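Local coordinates for GGDEF family protein (Vibrio cholerae, PDB 5GZS), which binds arginine through its periplasmic portion and, as a diguanylate cyclase, probably couples this sensing to the synthesis of cyclic di-GMP, at residues Gln209-Ser214 with Ala427-Arg432; Gln282-Asp287 with Ala418-Gly423; Gln312-Lys317 with Ile405-Gln410. All coordinates share one frame; numbering follows the deposited sequence.

Interaction 1: residues Gln209-Ser214 with Ala427-Arg432; sequences QALRQS and APLFSR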
loop_
_atom_site.group_PDB
_atom_site.type_symbol
_atom_site.label_atom_id
_atom_site.label_comp_id
_atom_site.label_asym_id
_atom_site.label_seq_id
_atom_site.Cartn_x
_atom_site.Cartn_y
_atom_site.Cartn_z
ATOM N N GLN A 209 30.061 9.623 -6.789
ATOM C CA GLN A 209 31.468 9.533 -6.425
ATOM C C GLN A 209 31.670 8.507 -5.324
ATOM O O GLN A 209 32.607 7.709 -5.366
ATOM C CB GLN A 209 31.994 10.898 -5.975
ATOM C CG GLN A 209 33.461 10.897 -5.574
ATOM C CD GLN A 209 33.693 11.535 -4.218
ATOM O OE1 GLN A 209 32.849 11.453 -3.327
ATOM N NE2 GLN A 209 34.845 12.178 -4.057
ATOM N N ALA A 210 30.781 8.531 -4.338
ATOM C CA ALA A 210 30.849 7.571 -3.225
ATOM C C ALA A 210 30.663 6.171 -3.806
ATOM O O ALA A 210 31.460 5.280 -3.543
ATOM C CB ALA A 210 29.812 7.863 -2.174
ATOM N N LEU A 211 29.640 6.026 -4.652
ATOM C CA LEU A 211 29.332 4.768 -5.285
ATOM C C LEU A 211 30.507 4.300 -6.144
ATOM O O LEU A 211 30.933 3.145 -6.066
ATOM C CB LEU A 211 28.057 4.877 -6.145
ATOM C CG LEU A 211 27.728 3.578 -6.899
ATOM C CD1 LEU A 211 27.739 2.388 -5.953
ATOM C CD2 LEU A 211 26.394 3.637 -7.612
ATOM N N ARG A 212 31.046 5.188 -6.966
ATOM C CA ARG A 212 32.136 4.772 -7.829
ATOM C C ARG A 212 33.386 4.405 -7.032
ATOM O O ARG A 212 34.145 3.500 -7.415
ATOM C CB ARG A 212 32.399 5.847 -8.856
ATOM C CG ARG A 212 31.231 5.864 -9.833
ATOM C CD ARG A 212 31.228 7.048 -10.779
ATOM N NE ARG A 212 29.914 7.110 -11.408
ATOM C CZ ARG A 212 29.508 8.076 -12.219
ATOM N NH1 ARG A 212 30.327 9.073 -12.517
ATOM N NH2 ARG A 212 28.280 8.040 -12.738
ATOM N N GLN A 213 33.572 5.037 -5.888
ATOM C CA GLN A 213 34.709 4.686 -5.064
ATOM C C GLN A 213 34.531 3.273 -4.542
ATOM O O GLN A 213 35.507 2.570 -4.265
ATOM C CB GLN A 213 34.896 5.679 -3.912
ATOM C CG GLN A 213 36.338 5.756 -3.442
ATOM C CD GLN A 213 37.360 5.740 -4.597
ATOM O OE1 GLN A 213 37.177 6.386 -5.640
ATOM N NE2 GLN A 213 38.449 5.010 -4.400
ATOM N N SER A 214 33.282 2.850 -4.424
ATOM C CA SER A 214 33.008 1.513 -3.935
ATOM C C SER A 214 33.371 0.479 -4.983
ATOM O O SER A 214 33.840 -0.627 -4.642
ATOM C CB SER A 214 31.541 1.366 -3.545
ATOM O OG SER A 214 31.307 1.950 -2.288
ATOM N N ALA A 427 26.148 -7.770 -7.646
ATOM C CA ALA A 427 24.755 -7.672 -7.209
ATOM C C ALA A 427 24.490 -6.586 -6.137
ATOM O O ALA A 427 23.575 -5.791 -6.316
ATOM C CB ALA A 427 24.254 -9.056 -6.719
ATOM N N PRO A 428 25.284 -6.532 -5.037
ATOM C CA PRO A 428 25.068 -5.443 -4.062
ATOM C C PRO A 428 25.324 -4.072 -4.638
ATOM O O PRO A 428 24.614 -3.131 -4.285
ATOM C CB PRO A 428 26.089 -5.724 -2.958
ATOM C CG PRO A 428 26.367 -7.167 -3.074
ATOM C CD PRO A 428 26.286 -7.495 -4.543
ATOM N N LEU A 429 26.329 -3.965 -5.502
ATOM C CA LEU A 429 26.617 -2.710 -6.181
ATOM C C LEU A 429 25.438 -2.297 -7.047
ATOM O O LEU A 429 25.027 -1.129 -7.033
ATOM C CB LEU A 429 27.887 -2.829 -7.022
ATOM C CG LEU A 429 29.124 -3.001 -6.147
ATOM C CD1 LEU A 429 30.334 -3.462 -6.952
ATOM C CD2 LEU A 429 29.390 -1.676 -5.401
ATOM N N PHE A 430 24.874 -3.247 -7.790
ATOM C CA PHE A 430 23.744 -2.913 -8.650
ATOM C C PHE A 430 22.539 -2.486 -7.795
ATOM O O PHE A 430 21.779 -1.613 -8.196
ATOM C CB PHE A 430 23.393 -4.081 -9.593
ATOM C CG PHE A 430 24.104 -4.013 -10.943
ATOM C CD1 PHE A 430 25.395 -4.500 -11.099
ATOM C CD2 PHE A 430 23.494 -3.437 -12.032
ATOM C CE1 PHE A 430 26.051 -4.422 -12.328
ATOM C CE2 PHE A 430 24.140 -3.349 -13.266
ATOM C CZ PHE A 430 25.421 -3.847 -13.418
ATOM N N SER A 431 22.380 -3.056 -6.604
ATOM C CA SER A 431 21.309 -2.584 -5.724
ATOM C C SER A 431 21.406 -1.065 -5.457
ATOM O O SER A 431 20.416 -0.328 -5.611
ATOM C CB SER A 431 21.326 -3.355 -4.420
ATOM O OG SER A 431 20.995 -4.711 -4.646
ATOM N N ARG A 432 22.595 -0.588 -5.097
ATOM C CA ARG A 432 22.788 0.847 -4.895
ATOM C C ARG A 432 22.519 1.638 -6.156
ATOM O O ARG A 432 21.827 2.647 -6.107
ATOM C CB ARG A 432 24.194 1.136 -4.395
ATOM C CG ARG A 432 24.480 0.518 -3.043
ATOM C CD ARG A 432 25.929 0.743 -2.643
ATOM N NE ARG A 432 26.273 2.161 -2.547
ATOM C CZ ARG A 432 27.464 2.590 -2.149
ATOM N NH1 ARG A 432 28.398 1.704 -1.817
ATOM N NH2 ARG A 432 27.726 3.887 -2.085
#
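R432 reaches from helix 421-435 to L211 and S214 of the long helix 189-218 in an antiparallel helix-helix pair whose short segments run at 173° to each other with axes 10.9 Å apart. At this separation the backbones do not touch, and the space between them is bridged by side chains.

The more closely packed part is where L211 lies against the R432 guanidinium. L211 has CG anti to its backbone N (chi1 177°), which brings the end of the side chain nearer the other helix, with CD1 over one face of the guanidinium and displaced toward the rim; CD1 lies 3.7 Å from NE of R432. The arginine extends alongside the leucine, pointing the opposite way, and NH2 of R432 ends up 3.7 Å from CA of L211. L429, nearly one turn before R432, adds a looser touch, its CD2 standing 4.2 Å from CB of S214 and 4.4 Å from CD1 of L211. Behind these groups L211 also rests on M259, L260 and M436, so its buried isobutyl group ties the long helix to the end of helix 248-259. F430, turned away from helix 189-218, packs against A256 and C257 of helix 248-259 and meets the ring of F417.

The polar side is more open: A210, S214 and R432 remain partly exposed, and A210 makes little more than an oblique approach to the guanidinium. NE of R432 has a long, weak ion pair with D153. At the other end of the group, beyond a bend at chi3, NH1 donates to OG of S214 in a bent bond of 3.0 Å, with the hydroxyl oxygen tilted 28° out of the guanidinium plane.

Interaction 2: residues Gln282-Asp287 with Ala418-Gly423; sequences QDKSID and AKNPLG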
loop_
_atom_site.group_PDB
_atom_site.type_symbol
_atom_site.label_atom_id
_atom_site.label_comp_id
_atom_site.label_asym_id
_atom_site.label_seq_id
_atom_site.Cartn_x
_atom_site.Cartn_y
_atom_site.Cartn_z
ATOM N N GLN A 282 23.252 -19.958 -15.634
ATOM C CA GLN A 282 23.861 -21.028 -14.857
ATOM C C GLN A 282 25.123 -21.526 -15.552
ATOM O O GLN A 282 26.068 -21.886 -14.891
ATOM C CB GLN A 282 22.846 -22.131 -14.587
ATOM C CG GLN A 282 21.743 -21.629 -13.652
ATOM C CD GLN A 282 20.578 -22.587 -13.494
ATOM O OE1 GLN A 282 20.509 -23.337 -12.521
ATOM N NE2 GLN A 282 19.641 -22.551 -14.437
ATOM N N ASP A 283 25.173 -21.468 -16.880
ATOM C CA ASP A 283 26.396 -21.771 -17.644
ATOM C C ASP A 283 27.569 -20.858 -17.312
ATOM O O ASP A 283 28.717 -21.189 -17.616
ATOM C CB ASP A 283 26.156 -21.634 -19.160
ATOM C CG ASP A 283 25.279 -22.725 -19.735
ATOM O OD1 ASP A 283 24.680 -23.508 -18.958
ATOM O OD2 ASP A 283 25.182 -22.781 -20.983
ATOM N N LYS A 284 27.267 -19.687 -16.760
ATOM C CA LYS A 284 28.232 -18.581 -16.653
ATOM C C LYS A 284 28.627 -18.063 -18.045
ATOM O O LYS A 284 29.699 -17.453 -18.208
ATOM C CB LYS A 284 29.502 -18.980 -15.867
ATOM C CG LYS A 284 29.279 -19.827 -14.615
ATOM C CD LYS A 284 28.280 -19.194 -13.652
ATOM C CE LYS A 284 27.726 -20.217 -12.643
ATOM N NZ LYS A 284 28.825 -21.022 -12.036
ATOM N N SER A 285 27.777 -18.295 -19.047
ATOM C CA SER A 285 28.102 -17.855 -20.416
ATOM C C SER A 285 27.699 -16.383 -20.608
ATOM O O SER A 285 28.192 -15.710 -21.508
ATOM C CB SER A 285 27.440 -18.765 -21.474
ATOM O OG SER A 285 26.039 -18.939 -21.252
ATOM N N ILE A 286 26.809 -15.903 -19.737
ATOM C CA ILE A 286 26.509 -14.475 -19.589
ATOM C C ILE A 286 26.677 -14.119 -18.115
ATOM O O ILE A 286 26.703 -15.017 -17.269
ATOM C CB ILE A 286 25.092 -14.134 -20.044
ATOM C CG1 ILE A 286 24.086 -14.753 -19.073
ATOM C CG2 ILE A 286 24.851 -14.660 -21.455
ATOM C CD1 ILE A 286 22.641 -14.328 -19.287
ATOM N N ASP A 287 26.799 -12.827 -17.804
ATOM C CA ASP A 287 26.966 -12.364 -16.420
ATOM C C ASP A 287 25.652 -11.864 -15.773
ATOM O O ASP A 287 25.429 -12.038 -14.584
ATOM C CB ASP A 287 27.993 -11.241 -16.357
ATOM C CG ASP A 287 29.261 -11.561 -17.098
ATOM O OD1 ASP A 287 29.974 -12.501 -16.713
ATOM O OD2 ASP A 287 29.552 -10.871 -18.096
ATOM N N ALA A 418 25.281 -14.092 -12.346
ATOM C CA ALA A 418 25.820 -15.432 -12.360
ATOM C C ALA A 418 26.444 -15.725 -11.018
ATOM O O ALA A 418 27.054 -14.844 -10.399
ATOM C CB ALA A 418 26.838 -15.581 -13.458
ATOM N N LYS A 419 26.284 -16.969 -10.577
ATOM C CA LYS A 419 26.799 -17.416 -9.295
ATOM C C LYS A 419 28.317 -17.617 -9.310
ATOM O O LYS A 419 28.810 -18.738 -9.299
ATOM C CB LYS A 419 26.103 -18.708 -8.905
ATOM C CG LYS A 419 24.990 -18.568 -7.911
ATOM C CD LYS A 419 25.573 -18.470 -6.514
ATOM C CE LYS A 419 24.870 -19.427 -5.586
ATOM N NZ LYS A 419 23.439 -19.082 -5.491
ATOM N N ASN A 420 29.068 -16.530 -9.341
ATOM C CA ASN A 420 30.514 -16.634 -9.174
ATOM C C ASN A 420 30.966 -15.384 -8.421
ATOM O O ASN A 420 30.124 -14.552 -8.140
ATOM C CB ASN A 420 31.219 -16.818 -10.535
ATOM C CG ASN A 420 30.818 -15.771 -11.561
ATOM O OD1 ASN A 420 30.531 -14.610 -11.237
ATOM N ND2 ASN A 420 30.795 -16.192 -12.820
ATOM N N PRO A 421 32.272 -15.273 -8.071
ATOM C CA PRO A 421 32.741 -14.129 -7.289
ATOM C C PRO A 421 32.392 -12.764 -7.885
ATOM O O PRO A 421 31.890 -11.894 -7.159
ATOM C CB PRO A 421 34.254 -14.340 -7.265
ATOM C CG PRO A 421 34.411 -15.823 -7.264
ATOM C CD PRO A 421 33.333 -16.299 -8.193
ATOM N N LEU A 422 32.636 -12.575 -9.179
ATOM C CA LEU A 422 32.248 -11.327 -9.822
ATOM C C LEU A 422 30.762 -10.985 -9.580
ATOM O O LEU A 422 30.424 -9.852 -9.242
ATOM C CB LEU A 422 32.536 -11.387 -11.317
ATOM C CG LEU A 422 32.174 -10.092 -12.050
ATOM C CD1 LEU A 422 32.875 -8.887 -11.421
ATOM C CD2 LEU A 422 32.490 -10.217 -13.516
ATOM N N GLY A 423 29.880 -11.960 -9.726
ATOM C CA GLY A 423 28.457 -11.716 -9.569
ATOM C C GLY A 423 28.099 -11.393 -8.129
ATOM O O GLY A 423 27.227 -10.554 -7.863
#
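The end of one helix meets the start of another where K284, which closes helix 277-282 with a Schellman motif, lies against A418, K419 and N420, the last of these being the N-cap of helix 421-435. The lysine makes this contact with its aliphatic part. A bend at chi2 (-54°) lays CD 3.9 Å from CB of A418 and 4.0 Å from ND2 of N420. A second bend, at chi4, concerns only the ammonium end, which stays near the backbone of K419, with NZ 3.6 Å from O of K419, a distance that suggests electrostatic attraction more than a formed bond.

Just beyond the lysine the chain enters strand 288-292, which pairs antiparallel with strand 414-417 in the mixed sheet of this solute-binding-protein-like domain. At the margin of that pairing N of A418 donates to O of D287 at 3.0 Å, the donor tilted 27° from the carbonyl plane. The methyl of A418 points into the 282-287 loop and also meets O of I286 and the side chain of L281. The buried carboxylate of D287 is turned to other partners: OD1 forms a salt bridge with R224, and OD2 accepts from the backbone N of R227.

K419 sits at the centre of an inverse gamma turn, closed by N of N420 bonding to O of A418 at 2.8 Å. The K419 side chain ends away from the 282-287 loop, and its NZ donates to O of N300. N420 follows at the head of helix 421-435, and there its OD1 accepts from N of G423 at 3.1 Å, the donor lying nearly along the C=O axis.

Interaction 3: residues Gln312-Lys317 with Ile405-Gln410; sequences QAILVK and IGSFYQ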
loop_
_atom_site.group_PDB
_atom_site.type_symbol
_atom_site.label_atom_id
_atom_site.label_comp_id
_atom_site.label_asym_id
_atom_site.label_seq_id
_atom_site.Cartn_x
_atom_site.Cartn_y
_atom_site.Cartn_z
ATOM N N GLN A 312 1.846 -7.089 -10.914
ATOM C CA GLN A 312 0.540 -7.411 -10.359
ATOM C C GLN A 312 -0.049 -8.683 -10.977
ATOM O O GLN A 312 -0.488 -8.676 -12.130
ATOM C CB GLN A 312 -0.391 -6.231 -10.585
ATOM C CG GLN A 312 0.140 -4.954 -9.993
ATOM C CD GLN A 312 0.309 -5.066 -8.496
ATOM O OE1 GLN A 312 -0.619 -5.457 -7.776
ATOM N NE2 GLN A 312 1.507 -4.742 -8.013
ATOM N N ALA A 313 -0.057 -9.782 -10.229
ATOM C CA ALA A 313 -0.632 -11.017 -10.769
ATOM C C ALA A 313 -2.135 -10.912 -10.835
ATOM O O ALA A 313 -2.794 -10.591 -9.835
ATOM C CB ALA A 313 -0.242 -12.223 -9.939
ATOM N N ILE A 314 -2.692 -11.184 -12.004
ATOM C CA ILE A 314 -4.142 -11.201 -12.114
ATOM C C ILE A 314 -4.658 -12.451 -12.827
ATOM O O ILE A 314 -3.887 -13.243 -13.380
ATOM C CB ILE A 314 -4.651 -9.951 -12.836
ATOM C CG1 ILE A 314 -3.990 -9.808 -14.201
ATOM C CG2 ILE A 314 -4.366 -8.726 -12.009
ATOM C CD1 ILE A 314 -4.538 -8.652 -15.014
ATOM N N LEU A 315 -5.969 -12.638 -12.811
ATOM C CA LEU A 315 -6.518 -13.744 -13.567
ATOM C C LEU A 315 -7.127 -13.253 -14.860
ATOM O O LEU A 315 -7.829 -12.238 -14.899
ATOM C CB LEU A 315 -7.525 -14.519 -12.732
ATOM C CG LEU A 315 -6.730 -15.315 -11.693
ATOM C CD1 LEU A 315 -7.598 -16.246 -10.914
ATOM C CD2 LEU A 315 -5.597 -16.086 -12.365
ATOM N N VAL A 316 -6.802 -13.960 -15.934
ATOM C CA VAL A 316 -7.418 -13.681 -17.209
ATOM C C VAL A 316 -8.497 -14.725 -17.443
ATOM O O VAL A 316 -8.254 -15.923 -17.270
ATOM C CB VAL A 316 -6.396 -13.681 -18.342
ATOM C CG1 VAL A 316 -7.098 -13.630 -19.673
ATOM C CG2 VAL A 316 -5.461 -12.501 -18.190
ATOM N N LYS A 317 -9.692 -14.257 -17.805
ATOM C CA LYS A 317 -10.850 -15.124 -18.021
ATOM C C LYS A 317 -11.512 -14.827 -19.354
ATOM O O LYS A 317 -11.379 -13.723 -19.881
ATOM C CB LYS A 317 -11.883 -14.944 -16.906
ATOM C CG LYS A 317 -12.523 -13.539 -16.844
ATOM C CD LYS A 317 -13.374 -13.376 -15.589
ATOM C CE LYS A 317 -14.194 -12.097 -15.617
ATOM N NZ LYS A 317 -15.339 -12.204 -16.538
ATOM N N ILE A 405 -11.533 -10.234 -8.614
ATOM C CA ILE A 405 -10.460 -10.807 -7.877
ATOM C C ILE A 405 -9.394 -9.752 -7.894
ATOM O O ILE A 405 -8.754 -9.500 -6.903
ATOM C CB ILE A 405 -10.018 -12.122 -8.511
ATOM C CG1 ILE A 405 -10.954 -13.244 -8.095
ATOM C CG2 ILE A 405 -8.607 -12.488 -8.097
ATOM C CD1 ILE A 405 -11.328 -14.174 -9.203
ATOM N N GLY A 406 -9.219 -9.121 -9.034
ATOM C CA GLY A 406 -8.136 -8.189 -9.184
ATOM C C GLY A 406 -6.765 -8.764 -8.911
ATOM O O GLY A 406 -6.517 -9.935 -8.964
ATOM N N SER A 407 -5.859 -7.873 -8.611
ATOM C CA SER A 407 -4.488 -8.207 -8.268
ATOM C C SER A 407 -4.549 -9.075 -7.048
ATOM O O SER A 407 -4.779 -8.586 -5.951
ATOM C CB SER A 407 -3.642 -6.972 -7.981
ATOM O OG SER A 407 -3.448 -6.199 -9.150
ATOM N N PHE A 408 -4.381 -10.370 -7.246
ATOM C CA PHE A 408 -4.411 -11.298 -6.140
ATOM C C PHE A 408 -3.030 -11.504 -5.553
ATOM O O PHE A 408 -2.895 -12.214 -4.562
ATOM C CB PHE A 408 -4.989 -12.638 -6.585
ATOM C CG PHE A 408 -4.141 -13.363 -7.589
ATOM C CD1 PHE A 408 -4.227 -13.057 -8.944
ATOM C CD2 PHE A 408 -3.267 -14.349 -7.180
ATOM C CE1 PHE A 408 -3.457 -13.717 -9.869
ATOM C CE2 PHE A 408 -2.486 -15.025 -8.095
ATOM C CZ PHE A 408 -2.583 -14.711 -9.451
ATOM N N TYR A 409 -2.011 -10.897 -6.167
ATOM C CA TYR A 409 -0.632 -10.967 -5.648
ATOM C C TYR A 409 0.338 -9.947 -6.261
ATOM O O TYR A 409 0.321 -9.684 -7.467
ATOM C CB TYR A 409 -0.057 -12.365 -5.849
ATOM C CG TYR A 409 1.122 -12.671 -4.955
ATOM C CD1 TYR A 409 0.930 -13.212 -3.690
ATOM C CD2 TYR A 409 2.433 -12.434 -5.380
ATOM C CE1 TYR A 409 2.007 -13.507 -2.864
ATOM C CE2 TYR A 409 3.528 -12.721 -4.556
ATOM C CZ TYR A 409 3.301 -13.257 -3.293
ATOM O OH TYR A 409 4.354 -13.550 -2.451
ATOM N N GLN A 410 1.190 -9.378 -5.414
ATOM C CA GLN A 410 2.273 -8.537 -5.882
ATOM C C GLN A 410 3.636 -9.206 -5.628
ATOM O O GLN A 410 3.993 -9.489 -4.480
ATOM C CB GLN A 410 2.219 -7.170 -5.206
ATOM C CG GLN A 410 3.304 -6.224 -5.717
ATOM C CD GLN A 410 3.155 -4.813 -5.190
ATOM O OE1 GLN A 410 2.211 -4.090 -5.544
ATOM N NE2 GLN A 410 4.090 -4.410 -4.327
#
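Q312 folds back at chi2 (-61°), while Q410 leaves its backbone with CG opposite N (chi1 -177°) and runs on extended; together the folded and the straight chain bring the two amides to meet beside the strands. NE2 of Q312 donates in its own amide plane to OE1 of Q410, coming in well to the side of that C=O and tilted 29° from its plane; the 2.6 Å separation is short and not to be leaned on. O of H310 is a second acceptor for NE2. OE1 of Q312 takes only a weak bond from OG of S407.

Strand 312-318 carries the edge strand 399-410 of a mixed sheet, irregular and weakly bonded here. Both backbone polar atoms of A313 are used: N donates to O of Y409 at 2.8 Å, and O accepts from N of F408 at 3.0 Å. CB of A313 lies over one face of the F408 ring, 3.5 Å from CZ. L315 approaches the ring with CD2, 4.1 Å from CE1; L348 and M352 are among its further neighbours. Backbone bonds of A313, amide bonding on the Q312/Q410 face and apolar packing on the A313/Y409 face, with F408 beside A313 and L315, thus hold the edge.

Overall arrangement
Interactions 1 and 2 are close in sequence, with three residues between 418-423 and 427-432, and both use helix 421-435, with centres 19 Å apart. One end of that helix is capped beside the 282-287 loop, and further along it leans on the long helix 189-218. Interaction 3 lies in the sheet of strands 312-318 and 399-410, distinct from that beside interaction 2, its centre 35 Å from that of interaction 1 and 33 Å from that of interaction 2; the nearest atoms are about 17 and 20 Å away. None of the three contributes a residue to the arginine pocket, which includes E11, R64, E77 and N142. Along the chain, interaction 1 encloses interaction 2, which in turn encloses interaction 3.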